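Local coordinates for hypothetical protein SPy2152 (Streptococcus pyogenes, PDB 2FU2), which probably protects its producing cell against a bacteriocin, as a small helical immunity protein of the EntA_Immun family, at residues Ser52-Tyr57 with Phe70-Leu75. Residues are numbered along the deposited sequence; the frame is centred on the assembly and turned at random.
Sequences SLINQY and FDLSRL
Ile54 reaches across to Leu72 and Ser73 and carries the apolar contact between the two helices; the closest pair of CA atoms, Ile54 CA and Ser73 CA, is 6.1 Å apart. The bond from CA to CB is directed at the facing helix, and at CB the side chain forks. The CG2 methyl, anti to the backbone N, rests against Ser73 CB, 3.7 Å away, with Ser73 CA just beyond. The other branch, CG1, stands beside the backbone N (chi1 -57°) and passes Leu72 CD2 at 3.9 Å. At its end the CD1 methyl meets the same Leu72 CD2 at 3.6 Å, the two side chains crossing at about a right angle. The small side chain of Ser73 is consistent with this close approach, and its hydroxyl is turned to a polar bridge: one water links Ser73 OG and Asn55 OD1, 2.7 Å from each. Lys77 NZ is a second partner of that Asn55 oxygen. The contact joins helices 44-60 and 67-78, consecutive in the chain, inside the all-helical bundle. Leu72 also packs on Ala10, Leu11 and Val14 of helix 4-15, while Leu53, next to Ile54, packs against helix 24-40.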
loop_
_atom_site.group_PDB
_atom_site.type_symbol
_atom_site.label_atom_id
_atom_site.label_comp_id
_atom_site.label_asym_id
_atom_site.label_seq_id
_atom_site.Cartn_x
_atom_site.Cartn_y
_atom_site.Cartn_z
ATOM N N SER A 52 8.067 -2.309 -0.661
ATOM C CA SER A 52 9.004 -1.375 -1.233
ATOM C C SER A 52 8.336 -0.031 -1.465
ATOM O O SER A 52 8.959 1.000 -1.166
ATOM C CB SER A 52 9.557 -1.868 -2.571
ATOM O OG SER A 52 10.347 -3.060 -2.419
ATOM N N LEU A 53 7.108 -0.038 -2.018
ATOM C CA LEU A 53 6.407 1.222 -2.298
ATOM C C LEU A 53 6.079 1.996 -0.984
ATOM O O LEU A 53 6.341 3.198 -0.877
ATOM C CB LEU A 53 5.154 0.972 -3.163
ATOM C CG LEU A 53 4.291 2.175 -3.508
ATOM C CD1 LEU A 53 5.034 3.072 -4.481
ATOM C CD2 LEU A 53 2.935 1.800 -4.075
ATOM N N ILE A 54 5.588 1.292 0.037
ATOM C CA ILE A 54 5.261 1.918 1.314
ATOM C C ILE A 54 6.505 2.349 2.078
ATOM O O ILE A 54 6.534 3.461 2.615
ATOM C CB ILE A 54 4.315 1.023 2.188
ATOM C CG1 ILE A 54 3.024 0.688 1.432
ATOM C CG2 ILE A 54 3.915 1.771 3.440
ATOM C CD1 ILE A 54 2.133 1.961 1.139
ATOM N N ASN A 55 7.553 1.528 2.097
ATOM C CA ASN A 55 8.844 2.035 2.643
ATOM C C ASN A 55 9.253 3.355 2.001
ATOM O O ASN A 55 9.616 4.303 2.721
ATOM C CB ASN A 55 9.972 1.031 2.506
ATOM C CG ASN A 55 9.712 -0.189 3.288
ATOM O OD1 ASN A 55 8.825 -0.205 4.152
ATOM N ND2 ASN A 55 10.469 -1.229 3.024
ATOM N N GLN A 56 9.181 3.396 0.655
ATOM C CA GLN A 56 9.542 4.539 -0.138
ATOM C C GLN A 56 8.675 5.725 0.260
ATOM O O GLN A 56 9.181 6.815 0.452
ATOM C CB GLN A 56 9.359 4.210 -1.607
ATOM C CG GLN A 56 9.105 5.424 -2.519
ATOM C CD GLN A 56 9.154 5.087 -4.020
ATOM O OE1 GLN A 56 8.602 4.079 -4.475
ATOM N NE2 GLN A 56 9.799 5.930 -4.783
ATOM N N TYR A 57 7.360 5.505 0.418
ATOM C CA TYR A 57 6.484 6.601 0.839
ATOM C C TYR A 57 6.888 7.118 2.251
ATOM O O TYR A 57 7.098 8.356 2.504
ATOM C CB TYR A 57 5.019 6.181 0.814
ATOM C CG TYR A 57 4.179 7.341 1.095
ATOM C CD1 TYR A 57 3.671 8.098 0.061
ATOM C CD2 TYR A 57 3.983 7.774 2.417
ATOM C CE1 TYR A 57 2.923 9.273 0.324
ATOM C CE2 TYR A 57 3.239 8.943 2.708
ATOM C CZ TYR A 57 2.708 9.693 1.649
ATOM O OH TYR A 57 1.987 10.841 1.903
ATOM N N PHE A 70 0.924 3.424 7.770
ATOM C CA PHE A 70 1.563 2.563 8.749
ATOM C C PHE A 70 0.821 1.262 8.978
ATOM O O PHE A 70 1.465 0.217 9.196
ATOM C CB PHE A 70 1.763 3.302 10.054
ATOM C CG PHE A 70 2.879 4.341 10.001
ATOM C CD1 PHE A 70 4.225 3.948 9.870
ATOM C CD2 PHE A 70 2.580 5.716 10.074
ATOM C CE1 PHE A 70 5.273 4.941 9.829
ATOM C CE2 PHE A 70 3.591 6.691 10.061
ATOM C CZ PHE A 70 4.932 6.319 9.931
ATOM N N ASP A 71 -0.518 1.325 8.972
ATOM C CA ASP A 71 -1.332 0.147 9.049
ATOM C C ASP A 71 -1.056 -0.882 7.919
ATOM O O ASP A 71 -0.694 -2.028 8.189
ATOM C CB ASP A 71 -2.808 0.540 9.019
ATOM C CG ASP A 71 -3.298 1.134 10.329
ATOM O OD1 ASP A 71 -2.569 1.174 11.352
ATOM O OD2 ASP A 71 -4.455 1.594 10.307
ATOM N N LEU A 72 -1.256 -0.467 6.665
ATOM C CA LEU A 72 -0.786 -1.193 5.501
ATOM C C LEU A 72 0.653 -1.669 5.620
ATOM O O LEU A 72 0.966 -2.848 5.404
ATOM C CB LEU A 72 -0.903 -0.322 4.227
ATOM C CG LEU A 72 -0.436 -0.962 2.932
ATOM C CD1 LEU A 72 -1.084 -2.379 2.688
ATOM C CD2 LEU A 72 -0.783 -0.027 1.773
ATOM N N SER A 73 1.547 -0.778 5.915
ATOM C CA SER A 73 2.964 -1.218 6.062
ATOM C C SER A 73 3.093 -2.431 6.993
ATOM O O SER A 73 3.775 -3.378 6.671
ATOM C CB SER A 73 3.813 -0.106 6.645
ATOM O OG SER A 73 5.152 -0.528 6.764
ATOM N N ARG A 74 2.394 -2.374 8.148
ATOM C CA ARG A 74 2.431 -3.384 9.139
ATOM C C ARG A 74 1.954 -4.742 8.596
ATOM O O ARG A 74 2.586 -5.795 8.806
ATOM C CB ARG A 74 1.563 -2.937 10.317
ATOM C CG ARG A 74 1.442 -4.003 11.343
ATOM C CD ARG A 74 0.145 -4.007 12.049
ATOM N NE ARG A 74 0.207 -5.066 13.042
ATOM C CZ ARG A 74 -0.594 -5.131 14.093
ATOM N NH1 ARG A 74 -1.513 -4.186 14.266
ATOM N NH2 ARG A 74 -0.468 -6.119 14.963
ATOM N N LEU A 75 0.821 -4.698 7.909
ATOM C CA LEU A 75 0.239 -5.864 7.332
ATOM C C LEU A 75 1.128 -6.588 6.315
ATOM O O LEU A 75 1.189 -7.820 6.342
ATOM C CB LEU A 75 -1.130 -5.525 6.696
ATOM C CG LEU A 75 -2.240 -5.078 7.653
ATOM C CD1 LEU A 75 -3.578 -5.000 6.930
ATOM C CD2 LEU A 75 -2.374 -6.052 8.814
HETATM O O HOH W 1 6.310 -1.124 4.402
#